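Local coordinates for thioredoxin domain-containing protein (Aeropyrum pernix, PDB 3HA9) that is of unknown function but probably acts as a thiol-disulfide oxidoreductase or antioxidant protein of the thioredoxin-like family, at residues E80-A84 / L85-K89. Sequence-based numbering, arbitrary orientation.
Sequences EALKA and LGLNK
L82 meets L87 and N88 where the short helix 79-85 ends in a Schellman motif, with G86 as the residue that leaves helical geometry at positive phi (72°). The turn brings the chain back over its own last carbonyls. L85 N still bonds in helical fashion to A81 O at 3.0 Å, with a weak second hydrogen bond to L82 O. Beyond the glycine, L87 N reaches back to L82 O at 2.8 Å. G86 N bonds to K83 O at 3.3 Å, but stands well above that carbonyl's plane and so misses its lone pairs.

The side chains follow this hooked path. L82 and L87 cross at about a right angle, with L82 CD2 lying 4.1 Å from L87 CB; both residues also touch W77, and L87 touches Y92 too, so the pair joins the helix end to flanking loops. L85 folds back along the last turn: with its CG beside its own backbone N (chi1 -67°), CB, CG and CD1 all lie against A81 O, with L85 CG 3.4 Å from it.

This helix follows strand 69-75 of the thioredoxin-like fold and stands at the periphery of the molecule, where the cap turns the chain into the long loop leading to helix 98-108. N88, the centre of an inverse gamma turn, lays its amide over the backbone of K83. Its CG sits between backbone N and carbonyl carbon (chi1 55°), which brings N88 CG to 3.8 Å from K83 CA.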
loop_
_atom_site.group_PDB
_atom_site.type_symbol
_atom_site.label_atom_id
_atom_site.label_comp_id
_atom_site.label_asym_id
_atom_site.label_seq_id
_atom_site.Cartn_x
_atom_site.Cartn_y
_atom_site.Cartn_z
ATOM N N GLU A 80 10.591 13.745 -0.302
ATOM C CA GLU A 80 9.447 14.539 0.138
ATOM C C GLU A 80 8.876 13.995 1.448
ATOM O O GLU A 80 8.548 14.761 2.370
ATOM C CB GLU A 80 8.360 14.570 -0.950
ATOM C CG GLU A 80 8.705 15.386 -2.188
ATOM C CD GLU A 80 9.689 14.689 -3.154
ATOM O OE1 GLU A 80 9.910 13.447 -3.081
ATOM O OE2 GLU A 80 10.255 15.412 -4.002
ATOM N N ALA A 81 8.720 12.676 1.519
ATOM C CA ALA A 81 8.177 12.047 2.718
ATOM C C ALA A 81 9.123 12.227 3.906
ATOM O O ALA A 81 8.668 12.527 5.016
ATOM C CB ALA A 81 7.907 10.552 2.460
ATOM N N LEU A 82 10.426 12.051 3.668
ATOM C CA LEU A 82 11.428 12.128 4.739
ATOM C C LEU A 82 11.484 13.533 5.323
ATOM O O LEU A 82 11.589 13.703 6.536
ATOM C CB LEU A 82 12.821 11.707 4.223
ATOM C CG LEU A 82 12.920 10.258 3.719
ATOM C CD1 LEU A 82 14.399 9.812 3.473
ATOM C CD2 LEU A 82 12.176 9.270 4.602
ATOM N N LYS A 83 11.408 14.530 4.449
ATOM C CA LYS A 83 11.364 15.934 4.886
ATOM C C LYS A 83 10.146 16.214 5.768
ATOM O O LYS A 83 10.284 16.831 6.837
ATOM C CB LYS A 83 11.388 16.893 3.697
ATOM C CG LYS A 83 11.381 18.372 4.130
ATOM C CD LYS A 83 11.333 19.313 2.950
ATOM C CE LYS A 83 11.364 20.750 3.435
ATOM N NZ LYS A 83 11.262 21.716 2.306
ATOM N N ALA A 84 8.966 15.761 5.325
ATOM C CA ALA A 84 7.721 15.935 6.088
ATOM C C ALA A 84 7.816 15.288 7.464
ATOM O O ALA A 84 7.292 15.822 8.445
ATOM C CB ALA A 84 6.522 15.337 5.323
ATOM N N LEU A 85 8.481 14.136 7.523
ATOM C CA LEU A 85 8.542 13.342 8.749
ATOM C C LEU A 85 9.753 13.675 9.627
ATOM O O LEU A 85 9.870 13.134 10.732
ATOM C CB LEU A 85 8.533 11.845 8.402
ATOM C CG LEU A 85 7.214 11.339 7.796
ATOM C CD1 LEU A 85 7.430 9.981 7.114
ATOM C CD2 LEU A 85 6.125 11.229 8.864
ATOM N N GLY A 86 10.638 14.549 9.138
ATOM C CA GLY A 86 11.891 14.887 9.848
ATOM C C GLY A 86 12.947 13.787 9.836
ATOM O O GLY A 86 13.874 13.785 10.647
ATOM N N LEU A 87 12.832 12.857 8.893
ATOM C CA LEU A 87 13.753 11.726 8.800
ATOM C C LEU A 87 14.882 11.961 7.781
ATOM O O LEU A 87 15.668 11.040 7.481
ATOM C CB LEU A 87 12.959 10.453 8.437
ATOM C CG LEU A 87 11.859 10.037 9.430
ATOM C CD1 LEU A 87 11.059 8.856 8.887
ATOM C CD2 LEU A 87 12.448 9.663 10.799
ATOM N N ASN A 88 14.961 13.187 7.267
ATOM C CA ASN A 88 15.987 13.568 6.303
ATOM C C ASN A 88 17.289 13.952 7.014
ATOM O O ASN A 88 17.804 15.064 6.876
ATOM C CB ASN A 88 15.487 14.689 5.361
ATOM C CG ASN A 88 14.983 15.919 6.097
ATOM O OD1 ASN A 88 14.421 15.830 7.195
ATOM N ND2 ASN A 88 15.187 17.097 5.484
ATOM N N LYS A 89 17.810 13.003 7.784
ATOM C CA LYS A 89 18.952 13.253 8.659
ATOM C C LYS A 89 19.973 12.154 8.494
ATOM O O LYS A 89 19.634 11.055 8.062
ATOM C CB LYS A 89 18.481 13.294 10.115
ATOM C CG LYS A 89 17.550 14.477 10.424
ATOM C CD LYS A 89 18.276 15.788 10.181
ATOM C CE LYS A 89 17.518 16.970 10.725
ATOM N NZ LYS A 89 18.389 18.167 10.893
#